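Local coordinates for protein haloacid dehalogenase-like hydrolase (Salmonella enterica subsp. enterica serovar Typhi, PDB 4EZE) that probably hydrolyses phosphoserine to serine and phosphate with the help of magnesium, the last step of L-serine biosynthesis, at residues Met23-Phe28 against Lys71-Ala76; Asp97-Pro102 against Leu310-Asp315; Gln32-Phe37 against Asn66-Lys71; Leu90-Gln95 against Gln300-Gly305. All blocks are in the same frame, centred on the assembly; numbering follows the deposited sequence.

Interaction 1 of 4, residues Met23-Phe28 against Lys71-Ala76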
# COMPACT_ATOMS: atom_id res chain seq x y z
N MET A 23 -17.29 -18.81 -11.93
CA MET A 23 -17.94 -17.92 -11.00
C MET A 23 -16.92 -16.90 -10.53
O MET A 23 -15.71 -17.16 -10.52
CB MET A 23 -18.54 -18.70 -9.83
CG MET A 23 -19.78 -19.51 -10.20
SD MET A 23 -20.93 -18.67 -11.32
CE MET A 23 -22.17 -18.02 -10.18
N SER A 24 -17.39 -15.71 -10.18
CA SER A 24 -16.54 -14.71 -9.59
C SER A 24 -17.16 -14.30 -8.28
O SER A 24 -18.36 -14.51 -8.06
CB SER A 24 -16.37 -13.51 -10.52
OG SER A 24 -15.38 -13.77 -11.49
N ILE A 25 -16.33 -13.74 -7.41
CA ILE A 25 -16.74 -13.29 -6.09
C ILE A 25 -16.28 -11.85 -5.87
O ILE A 25 -15.17 -11.48 -6.24
CB ILE A 25 -16.14 -14.18 -5.01
CG1 ILE A 25 -16.82 -15.56 -5.07
CG2 ILE A 25 -16.31 -13.55 -3.64
CD1 ILE A 25 -15.95 -16.72 -4.63
N ILE A 26 -17.17 -11.05 -5.31
CA ILE A 26 -16.88 -9.67 -4.98
C ILE A 26 -17.33 -9.48 -3.55
O ILE A 26 -18.45 -9.87 -3.20
CB ILE A 26 -17.72 -8.70 -5.82
CG1 ILE A 26 -17.39 -8.86 -7.30
CG2 ILE A 26 -17.48 -7.28 -5.34
CD1 ILE A 26 -18.14 -7.92 -8.21
N TYR A 27 -16.45 -8.92 -2.72
CA TYR A 27 -16.83 -8.56 -1.35
C TYR A 27 -17.09 -7.07 -1.27
O TYR A 27 -16.34 -6.29 -1.85
CB TYR A 27 -15.70 -8.87 -0.37
CG TYR A 27 -15.17 -10.29 -0.40
CD1 TYR A 27 -15.82 -11.30 0.30
CD2 TYR A 27 -14.00 -10.60 -1.09
CE1 TYR A 27 -15.32 -12.60 0.30
CE2 TYR A 27 -13.50 -11.89 -1.09
CZ TYR A 27 -14.17 -12.89 -0.40
OH TYR A 27 -13.68 -14.18 -0.38
N PHE A 28 -18.11 -6.67 -0.54
CA PHE A 28 -18.42 -5.28 -0.38
C PHE A 28 -18.35 -4.92 1.08
O PHE A 28 -18.94 -5.60 1.90
CB PHE A 28 -19.85 -4.99 -0.83
CG PHE A 28 -20.06 -5.18 -2.28
CD1 PHE A 28 -19.82 -4.15 -3.16
CD2 PHE A 28 -20.50 -6.39 -2.78
CE1 PHE A 28 -20.02 -4.33 -4.51
CE2 PHE A 28 -20.70 -6.58 -4.12
CZ PHE A 28 -20.44 -5.55 -4.99
N LYS A 71 -21.19 -10.54 0.49
CA LYS A 71 -20.46 -11.32 -0.51
C LYS A 71 -21.37 -11.60 -1.71
O LYS A 71 -22.51 -12.00 -1.55
CB LYS A 71 -19.91 -12.61 0.10
CG LYS A 71 -19.18 -13.51 -0.90
CD LYS A 71 -18.67 -14.76 -0.21
CE LYS A 71 -18.16 -15.82 -1.18
NZ LYS A 71 -17.95 -17.09 -0.43
N LEU A 72 -20.87 -11.37 -2.90
CA LEU A 72 -21.71 -11.54 -4.07
C LEU A 72 -21.02 -12.52 -4.98
O LEU A 72 -19.83 -12.36 -5.28
CB LEU A 72 -21.92 -10.20 -4.80
CG LEU A 72 -22.35 -10.37 -6.27
CD1 LEU A 72 -23.75 -10.96 -6.35
CD2 LEU A 72 -22.28 -9.06 -7.05
N THR A 73 -21.75 -13.55 -5.40
CA THR A 73 -21.21 -14.47 -6.39
C THR A 73 -21.99 -14.30 -7.67
O THR A 73 -23.22 -14.28 -7.66
CB THR A 73 -21.26 -15.92 -5.90
OG1 THR A 73 -20.62 -16.01 -4.62
CG2 THR A 73 -20.55 -16.81 -6.88
N LEU A 74 -21.26 -14.11 -8.75
CA LEU A 74 -21.85 -13.90 -10.05
C LEU A 74 -20.96 -14.50 -11.12
O LEU A 74 -19.80 -14.79 -10.88
CB LEU A 74 -22.09 -12.41 -10.30
CG LEU A 74 -20.91 -11.53 -10.71
CD1 LEU A 74 -21.35 -10.11 -10.89
CD2 LEU A 74 -19.79 -11.62 -9.70
N PRO A 75 -21.53 -14.72 -12.30
CA PRO A 75 -20.80 -15.33 -13.40
C PRO A 75 -19.60 -14.50 -13.77
O PRO A 75 -19.65 -13.29 -13.73
CB PRO A 75 -21.82 -15.29 -14.53
CG PRO A 75 -23.15 -15.16 -13.87
CD PRO A 75 -22.97 -14.93 -12.41
N ALA A 76 -18.52 -15.17 -14.12
CA ALA A 76 -17.28 -14.50 -14.44
C ALA A 76 -17.42 -13.60 -15.64
O ALA A 76 -16.72 -12.61 -15.76
CB ALA A 76 -16.17 -15.51 -14.64
O HOH W 1 -14.53 -16.82 -0.91
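K71 runs beside Y27 and crosses I25 of the neighbouring strand at a slant. Its CB leaves the strand on the face that also carries I25, T73 and Y27. With CG anti to the backbone N (chi1 178°) and the chain extended beyond, K71 CG touches both I25 CG2 (4.0 Å) and the CE1 corner of the Y27 ring. CD then meets Y27 CE1 at 4.0 Å, and CE rests on I25 CG2 at 3.8 Å. At the tip, NZ bonds to a terminal carboxylate oxygen of L317 and reaches weakly to a water held by Y27 OH at 2.8 Å. Lysine suits this place because its methylenes pack like an aliphatic residue. On the other face, L72 CB sits at the edge of the F28 ring, 3.9 Å from CE2; S24, I26, L72 and L74 share this face, and I26 and F28 meet helix 81-93 through F83 and L87. Between the strands, S24 pairs with L74 and I26 with L72 through four backbone bonds; S24 N to L74 O is 2.7 Å. T73 and I25, the non-hydrogen-bonded pair between them, lie side by side. The strands are the central two of a four-stranded antiparallel sheet with the 2-3-1-4 order of a ferredoxin-like domain.

Interaction 2 of 4, residues Asp97-Pro102 against Leu310-Asp315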
# COMPACT_ATOMS: atom_id res chain seq x y z
N ASP A 97 -16.01 0.23 -0.04
CA ASP A 97 -14.88 -0.45 -0.63
C ASP A 97 -15.36 -1.78 -1.14
O ASP A 97 -16.39 -2.31 -0.67
CB ASP A 97 -13.77 -0.66 0.41
CG ASP A 97 -12.92 0.57 0.60
OD1 ASP A 97 -12.41 1.07 -0.44
OD2 ASP A 97 -12.76 1.04 1.76
N PHE A 98 -14.63 -2.37 -2.07
CA PHE A 98 -14.96 -3.73 -2.44
C PHE A 98 -13.70 -4.41 -2.91
O PHE A 98 -12.68 -3.75 -3.15
CB PHE A 98 -16.00 -3.73 -3.56
CG PHE A 98 -15.50 -3.13 -4.87
CD1 PHE A 98 -14.84 -3.91 -5.79
CD2 PHE A 98 -15.70 -1.79 -5.16
CE1 PHE A 98 -14.40 -3.37 -6.99
CE2 PHE A 98 -15.25 -1.24 -6.34
CZ PHE A 98 -14.61 -2.03 -7.26
N PHE A 99 -13.78 -5.73 -3.05
CA PHE A 99 -12.72 -6.49 -3.67
C PHE A 99 -13.29 -7.54 -4.58
O PHE A 99 -14.25 -8.24 -4.23
CB PHE A 99 -11.86 -7.16 -2.62
CG PHE A 99 -10.92 -6.23 -1.95
CD1 PHE A 99 -9.82 -5.75 -2.63
CD2 PHE A 99 -11.16 -5.80 -0.65
CE1 PHE A 99 -8.95 -4.87 -2.02
CE2 PHE A 99 -10.29 -4.92 -0.04
CZ PHE A 99 -9.18 -4.46 -0.72
N ILE A 100 -12.72 -7.63 -5.77
CA ILE A 100 -12.99 -8.74 -6.65
C ILE A 100 -11.98 -9.81 -6.29
O ILE A 100 -10.79 -9.63 -6.49
CB ILE A 100 -12.86 -8.35 -8.12
CG1 ILE A 100 -14.03 -7.44 -8.51
CG2 ILE A 100 -12.86 -9.60 -8.99
CD1 ILE A 100 -13.76 -6.70 -9.80
N LYS A 101 -12.46 -10.90 -5.73
CA LYS A 101 -11.57 -11.96 -5.28
C LYS A 101 -10.66 -12.44 -6.41
O LYS A 101 -11.11 -12.85 -7.47
CB LYS A 101 -12.37 -13.11 -4.71
CG LYS A 101 -11.53 -14.26 -4.19
CD LYS A 101 -12.42 -15.29 -3.50
CE LYS A 101 -11.67 -16.54 -3.09
NZ LYS A 101 -12.49 -17.35 -2.16
N PRO A 102 -9.34 -12.36 -6.18
CA PRO A 102 -8.44 -12.85 -7.19
C PRO A 102 -8.54 -14.38 -7.35
O PRO A 102 -8.88 -15.08 -6.41
CB PRO A 102 -7.06 -12.46 -6.64
CG PRO A 102 -7.32 -11.44 -5.58
CD PRO A 102 -8.65 -11.81 -5.01
N LEU A 310 -7.48 -8.92 4.58
CA LEU A 310 -8.01 -10.26 4.78
C LEU A 310 -8.65 -10.84 3.51
O LEU A 310 -8.41 -12.00 3.17
CB LEU A 310 -9.05 -10.27 5.90
CG LEU A 310 -9.36 -11.71 6.31
CD1 LEU A 310 -8.13 -12.31 6.96
CD2 LEU A 310 -10.53 -11.75 7.26
N PHE A 311 -9.47 -10.04 2.83
CA PHE A 311 -10.22 -10.53 1.65
C PHE A 311 -9.35 -11.03 0.51
O PHE A 311 -9.82 -11.67 -0.41
CB PHE A 311 -11.23 -9.49 1.16
CG PHE A 311 -12.28 -9.21 2.18
CD1 PHE A 311 -12.15 -8.13 3.04
CD2 PHE A 311 -13.34 -10.09 2.35
CE1 PHE A 311 -13.09 -7.89 4.02
CE2 PHE A 311 -14.30 -9.86 3.32
CZ PHE A 311 -14.18 -8.76 4.17
N LEU A 312 -8.07 -10.73 0.58
CA LEU A 312 -7.21 -11.12 -0.49
C LEU A 312 -6.29 -12.27 -0.06
O LEU A 312 -5.46 -12.71 -0.84
CB LEU A 312 -6.38 -9.94 -0.96
CG LEU A 312 -7.13 -8.67 -1.36
CD1 LEU A 312 -6.12 -7.53 -1.39
CD2 LEU A 312 -7.81 -8.77 -2.70
N ILE A 313 -6.42 -12.75 1.17
CA ILE A 313 -5.54 -13.83 1.60
C ILE A 313 -6.24 -14.97 2.32
O ILE A 313 -5.66 -16.05 2.46
CB ILE A 313 -4.37 -13.32 2.46
CG1 ILE A 313 -4.87 -12.78 3.79
CG2 ILE A 313 -3.60 -12.24 1.70
CD1 ILE A 313 -3.74 -12.43 4.72
N GLU A 314 -7.47 -14.73 2.76
CA GLU A 314 -8.29 -15.76 3.42
C GLU A 314 -9.34 -16.30 2.44
O GLU A 314 -10.13 -15.53 1.90
CB GLU A 314 -8.99 -15.20 4.66
CG GLU A 314 -9.94 -16.17 5.36
CD GLU A 314 -9.32 -17.57 5.48
OE1 GLU A 314 -8.31 -17.73 6.20
OE2 GLU A 314 -9.84 -18.53 4.87
N ASP A 315 -9.33 -17.60 2.19
CA ASP A 315 -10.19 -18.19 1.16
C ASP A 315 -11.58 -18.45 1.73
O ASP A 315 -12.57 -18.47 1.01
CB ASP A 315 -9.56 -19.49 0.67
CG ASP A 315 -10.31 -20.10 -0.49
OD1 ASP A 315 -10.43 -19.44 -1.55
OD2 ASP A 315 -10.76 -21.25 -0.36
O HOH W 1 -14.53 -16.82 -0.91
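L312 drives its isobutyl end onto one face of the F99 ring, and this is the tightly packed part of the contact. The two side chains cross at about a right angle: L312 CD2 lies 3.6 Å from F99 CD1, while CD1 of the same leucine touches F99 CE1 at 3.9 Å. L312 CD2 also meets P102 CD at 3.9 Å, so that one methyl fills the angle between the aromatic ring and the proline. F311 adds its CB, 4.1 Å from F99 CD2, before its own ring turns away to meet Y27 and Y69. Branched and aromatic residues suit this buried patch, which joins the edge strand 97-100 of the ferredoxin-like sheet to the C-terminal tail, with T283 and I285 of the parallel HAD-type sheet against L312. The polar side is looser. K101 has CG opposite the backbone N (chi1 -179°) and an extended chain beyond it, which carries NZ to 3.0 Å from D315 OD1 in a salt bridge, NZ coming from above the carboxylate plane, 52° out of it. NZ reaches the carbonyl O of D315 only weakly, at 3.4 Å, and a water lies by both groups. D315 is exposed, and E314, next to it, is bound by a salt bridge to K194.

Interaction 3 of 4, residues Gln32-Phe37 against Asn66-Lys71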
# COMPACT_ATOMS: atom_id res chain seq x y z
N GLN A 32 -22.97 1.43 5.65
CA GLN A 32 -24.41 1.46 5.42
C GLN A 32 -25.03 0.15 5.90
O GLN A 32 -24.41 -0.91 5.78
CB GLN A 32 -24.71 1.72 3.93
CG GLN A 32 -26.16 1.45 3.55
CD GLN A 32 -26.67 2.18 2.29
OE1 GLN A 32 -27.81 2.62 2.27
NE2 GLN A 32 -25.83 2.29 1.24
N ASP A 33 -26.22 0.22 6.48
CA ASP A 33 -26.96 -0.98 6.86
C ASP A 33 -26.83 -1.98 5.70
O ASP A 33 -27.11 -1.64 4.55
CB ASP A 33 -28.44 -0.63 7.11
CG ASP A 33 -29.32 -1.86 7.36
OD1 ASP A 33 -29.45 -2.29 8.53
OD2 ASP A 33 -29.92 -2.39 6.40
N ILE A 34 -26.38 -3.19 5.98
CA ILE A 34 -26.11 -4.14 4.89
C ILE A 34 -27.33 -4.59 4.07
O ILE A 34 -27.24 -4.78 2.84
CB ILE A 34 -25.29 -5.35 5.39
CG1 ILE A 34 -23.91 -4.87 5.84
CG2 ILE A 34 -25.13 -6.39 4.28
CD1 ILE A 34 -23.03 -5.97 6.38
N ASP A 35 -28.49 -4.70 4.70
CA ASP A 35 -29.70 -5.02 3.95
C ASP A 35 -30.12 -3.88 3.03
O ASP A 35 -30.44 -4.10 1.85
CB ASP A 35 -30.82 -5.39 4.91
CG ASP A 35 -30.53 -6.68 5.64
OD1 ASP A 35 -30.88 -6.74 6.83
OD2 ASP A 35 -29.94 -7.61 5.04
N THR A 36 -30.09 -2.66 3.56
CA THR A 36 -30.34 -1.48 2.72
C THR A 36 -29.37 -1.45 1.55
O THR A 36 -29.73 -1.09 0.43
CB THR A 36 -30.18 -0.17 3.52
OG1 THR A 36 -30.92 -0.27 4.74
CG2 THR A 36 -30.67 1.02 2.71
N PHE A 37 -28.13 -1.83 1.81
CA PHE A 37 -27.10 -1.70 0.79
C PHE A 37 -27.27 -2.78 -0.27
O PHE A 37 -27.04 -2.57 -1.46
CB PHE A 37 -25.71 -1.80 1.45
CG PHE A 37 -24.57 -1.86 0.45
CD1 PHE A 37 -24.10 -0.72 -0.15
CD2 PHE A 37 -23.97 -3.07 0.14
CE1 PHE A 37 -23.05 -0.78 -1.06
CE2 PHE A 37 -22.93 -3.14 -0.77
CZ PHE A 37 -22.47 -1.99 -1.37
N ASN A 66 -13.21 -8.05 12.74
CA ASN A 66 -14.44 -7.39 13.16
C ASN A 66 -15.14 -6.62 12.07
O ASN A 66 -15.45 -5.45 12.23
CB ASN A 66 -14.15 -6.43 14.30
CG ASN A 66 -15.41 -5.83 14.84
OD1 ASN A 66 -16.50 -6.34 14.59
ND2 ASN A 66 -15.27 -4.75 15.59
N THR A 67 -15.41 -7.30 10.96
CA THR A 67 -15.95 -6.63 9.79
C THR A 67 -17.08 -7.45 9.22
O THR A 67 -16.87 -8.56 8.76
CB THR A 67 -14.88 -6.49 8.70
OG1 THR A 67 -13.80 -5.70 9.20
CG2 THR A 67 -15.44 -5.81 7.48
N ALA A 68 -18.29 -6.90 9.26
CA ALA A 68 -19.40 -7.52 8.56
C ALA A 68 -19.35 -7.07 7.11
O ALA A 68 -19.19 -5.88 6.84
CB ALA A 68 -20.71 -7.10 9.21
N TYR A 69 -19.46 -8.00 6.17
CA TYR A 69 -19.45 -7.66 4.75
C TYR A 69 -20.55 -8.36 3.94
O TYR A 69 -21.21 -9.27 4.42
CB TYR A 69 -18.11 -8.02 4.13
CG TYR A 69 -17.81 -9.47 4.28
CD1 TYR A 69 -17.42 -9.99 5.51
CD2 TYR A 69 -17.92 -10.34 3.19
CE1 TYR A 69 -17.13 -11.32 5.66
CE2 TYR A 69 -17.63 -11.69 3.33
CZ TYR A 69 -17.25 -12.18 4.58
OH TYR A 69 -16.97 -13.51 4.76
N LEU A 70 -20.70 -7.93 2.70
CA LEU A 70 -21.65 -8.52 1.76
C LEU A 70 -20.87 -9.27 0.70
O LEU A 70 -19.97 -8.72 0.08
CB LEU A 70 -22.52 -7.46 1.10
CG LEU A 70 -23.61 -8.01 0.18
CD1 LEU A 70 -24.71 -8.72 0.96
CD2 LEU A 70 -24.19 -6.88 -0.64
N LYS A 71 -21.19 -10.54 0.49
CA LYS A 71 -20.46 -11.32 -0.51
C LYS A 71 -21.37 -11.60 -1.71
O LYS A 71 -22.51 -12.00 -1.55
CB LYS A 71 -19.91 -12.61 0.10
CG LYS A 71 -19.18 -13.51 -0.90
CD LYS A 71 -18.67 -14.76 -0.21
CE LYS A 71 -18.16 -15.82 -1.18
NZ LYS A 71 -17.95 -17.09 -0.43
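I34 and L70 slide past each other in opposite directions, the isoleucine reaching from the first turn of helix 34-45 and the leucine from strand 67-75. The two branches of I34 divide the work. CG2 meets L70 CD1 at 4.1 Å, whereas the longer arm runs out to CD1, which sits 3.8 Å from A68 CB. CD1 anti across chi2 (178°) gives the arm its full length toward A68; alanine suits the spot because a short side chain lets the isoleucine come close to the strand. F37, one turn further on, crosses L70 obliquely. Its CG stands anti to the backbone N (chi1 172°), which brings the ring beside L70, whose CD2 lies at the ring edge, near the ring plane, 3.9 Å from CD2 of the phenylalanine. L70 thus splits its two methyls between the partners, CD1 for I34 and CD2 for F37. F96 meets the F37 ring edge-to-face. Y69, between A68 and L70, points to the other side of the sheet, where its OH bonds to the terminal carboxylate of L317.

The helix is started by D33 at the N-cap: its OD2 accepts from T36 N at 2.9 Å through the anti lone pair and from T36 OG1, which comes from above the carboxylate plane. The acid probably also gains from the electrostatics of the helix start. D35 adds a salt bridge to K59 of strand 56-62, but between these segments the groups that meet are aliphatic or aromatic, and the helix is held by apolar packing, while D33 fixes where it begins.

Interaction 4 of 4, residues Leu90-Gln95 against Gln300-Gly305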
# COMPACT_ATOMS: atom_id res chain seq x y z
N LEU A 90 -19.33 3.89 -8.65
CA LEU A 90 -20.42 3.73 -7.71
C LEU A 90 -19.90 3.65 -6.29
O LEU A 90 -20.57 4.08 -5.34
CB LEU A 90 -21.15 2.45 -8.05
CG LEU A 90 -22.52 2.21 -7.43
CD1 LEU A 90 -23.42 3.40 -7.72
CD2 LEU A 90 -23.09 0.96 -8.07
N SER A 91 -18.72 3.09 -6.14
CA SER A 91 -18.20 2.87 -4.80
C SER A 91 -17.72 4.21 -4.29
O SER A 91 -17.69 4.44 -3.08
CB SER A 91 -17.04 1.89 -4.81
OG SER A 91 -15.85 2.48 -5.33
N LEU A 92 -17.34 5.09 -5.21
CA LEU A 92 -16.89 6.43 -4.82
C LEU A 92 -18.09 7.34 -4.52
O LEU A 92 -18.00 8.24 -3.71
CB LEU A 92 -15.97 7.05 -5.87
CG LEU A 92 -14.65 6.33 -6.20
CD1 LEU A 92 -13.81 7.24 -7.09
CD2 LEU A 92 -13.86 5.93 -4.95
N GLN A 93 -19.23 7.06 -5.13
CA GLN A 93 -20.39 7.92 -4.91
C GLN A 93 -21.11 7.48 -3.65
O GLN A 93 -21.59 8.31 -2.89
CB GLN A 93 -21.34 7.87 -6.11
CG GLN A 93 -21.81 9.23 -6.58
CD GLN A 93 -22.44 9.15 -7.95
OE1 GLN A 93 -23.11 8.18 -8.28
NE2 GLN A 93 -22.21 10.18 -8.76
N TRP A 94 -21.20 6.18 -3.43
CA TRP A 94 -21.82 5.73 -2.19
C TRP A 94 -20.78 5.47 -1.10
O TRP A 94 -21.15 5.07 0.01
CB TRP A 94 -22.62 4.43 -2.37
CG TRP A 94 -23.60 4.45 -3.47
CD1 TRP A 94 -23.93 5.50 -4.26
CD2 TRP A 94 -24.42 3.35 -3.90
NE1 TRP A 94 -24.90 5.13 -5.17
CE2 TRP A 94 -25.22 3.81 -4.95
CE3 TRP A 94 -24.56 2.02 -3.48
CZ2 TRP A 94 -26.14 2.99 -5.60
CZ3 TRP A 94 -25.47 1.21 -4.12
CH2 TRP A 94 -26.25 1.70 -5.17
N GLN A 95 -19.51 5.65 -1.43
CA GLN A 95 -18.42 5.42 -0.47
C GLN A 95 -18.43 4.04 0.14
O GLN A 95 -18.70 3.89 1.32
CB GLN A 95 -18.43 6.51 0.62
CG GLN A 95 -18.04 7.86 0.00
CD GLN A 95 -17.86 9.01 0.98
OE1 GLN A 95 -18.23 8.94 2.16
NE2 GLN A 95 -17.29 10.10 0.47
N GLN A 300 -8.34 -1.55 -4.46
CA GLN A 300 -8.13 -0.32 -3.71
C GLN A 300 -8.71 -0.39 -2.33
O GLN A 300 -9.75 -1.03 -2.08
CB GLN A 300 -8.78 0.88 -4.43
CG GLN A 300 -8.33 1.11 -5.87
CD GLN A 300 -9.16 2.19 -6.56
OE1 GLN A 300 -9.97 2.85 -5.92
NE2 GLN A 300 -8.97 2.36 -7.88
N ILE A 301 -8.06 0.30 -1.41
CA ILE A 301 -8.72 0.61 -0.17
C ILE A 301 -8.87 2.11 -0.06
O ILE A 301 -7.88 2.85 -0.04
CB ILE A 301 -7.95 0.04 1.03
CG1 ILE A 301 -7.85 -1.47 0.90
CG2 ILE A 301 -8.70 0.38 2.31
CD1 ILE A 301 -6.83 -2.09 1.84
N ASN A 302 -10.11 2.57 0.02
CA ASN A 302 -10.38 3.99 0.02
C ASN A 302 -11.04 4.49 1.27
O ASN A 302 -10.85 5.64 1.62
CB ASN A 302 -11.25 4.37 -1.20
CG ASN A 302 -10.54 4.12 -2.49
OD1 ASN A 302 -9.35 4.41 -2.58
ND2 ASN A 302 -11.23 3.55 -3.50
N TYR A 303 -11.83 3.64 1.95
CA TYR A 303 -12.58 4.11 3.13
C TYR A 303 -12.41 3.27 4.40
O TYR A 303 -13.13 3.48 5.35
CB TYR A 303 -14.08 4.22 2.82
CG TYR A 303 -14.37 5.05 1.60
CD1 TYR A 303 -14.39 6.44 1.65
CD2 TYR A 303 -14.63 4.44 0.38
CE1 TYR A 303 -14.62 7.19 0.51
CE2 TYR A 303 -14.88 5.17 -0.75
CZ TYR A 303 -14.88 6.54 -0.69
OH TYR A 303 -15.13 7.22 -1.87
N HIS A 304 -11.50 2.30 4.41
CA HIS A 304 -11.31 1.50 5.63
C HIS A 304 -9.82 1.34 5.82
O HIS A 304 -9.06 2.08 5.22
CB HIS A 304 -12.03 0.15 5.52
CG HIS A 304 -13.52 0.28 5.48
ND1 HIS A 304 -14.22 0.53 4.32
CD2 HIS A 304 -14.44 0.23 6.48
CE1 HIS A 304 -15.51 0.62 4.60
NE2 HIS A 304 -15.67 0.43 5.90
N GLY A 305 -9.40 0.39 6.65
CA GLY A 305 -7.97 0.25 6.90
C GLY A 305 -7.45 -1.03 6.31
O GLY A 305 -8.16 -1.71 5.57
O HOH W 2 -13.79 2.66 -3.21
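Q95 lies over the ring of Y303 where helix 81-93 of the ferredoxin-like domain ends beside the loop that follows strand 299-301, the last strand of the parallel HAD-type sheet. The contact therefore ties the two domains together at their margins.

The aromatic contact comes first. Q95 CB stands 3.9 Å from the centroid of the Y303 ring and 14° off its normal, a CH-pi contact over the face. Q95 CG lies off the rim, 3.5 Å from Y303 CZ, and the amide runs on past the ring's CE1 rim, its plane 35° from that of the ring. N302 CB covers the opposite face, so the ring is sandwiched between the glutamine and its own neighbour in sequence. Tyrosine suits the place by offering a broad flat surface to both sides.

Apolar packing is slighter. L92, exposed near the helix end, crosses the tyrosine at about a right angle and brings CD2 to 4.4 Å from Y303 CE2. The same methyl makes plain van der Waals contacts with Y303 OH, at 3.6 Å, and with N302 ND2.

The polar link across the contact is a water. S91 OG, whose own proton goes to R88 O, accepts from this water at 3.0 Å; the water in turn accepts from N302 ND2 at 2.7 Å. An asparagine fits because its amide nitrogen has two hydrogens to give. The second positions the N302 amide within its own segment: ND2 donates in the carbonyl plane to Q300 OE1, 2.8 Å away and almost straight at 176°.

Interactions 1, 2 and 3 meet on one ferredoxin-like sheet. Strand 23-29 lies between its partners: Y27 N bonds to F99 O at 2.8 Å toward interaction 2, and F28 N to L70 O at 2.8 Å toward interaction 3. The centres of interactions 1 and 2 are about 10 Å apart, and F311 CE2 comes within 3.6 Å of Y69 CD2, bringing interaction 2 against interaction 3. Interaction 4 is tied to interaction 2 by D97, whose OD1 and OD2 each lie 2.8 Å from a backbone nitrogen, of N302 and Y303 respectively. W94 touches F37, linking interactions 3 and 4. All four lie away from the sodium-binding aspartates D114, D116 and D270; interaction 4 joins this domain to the end of the HAD sheet, and interaction 2 to the C-terminal tail beside it.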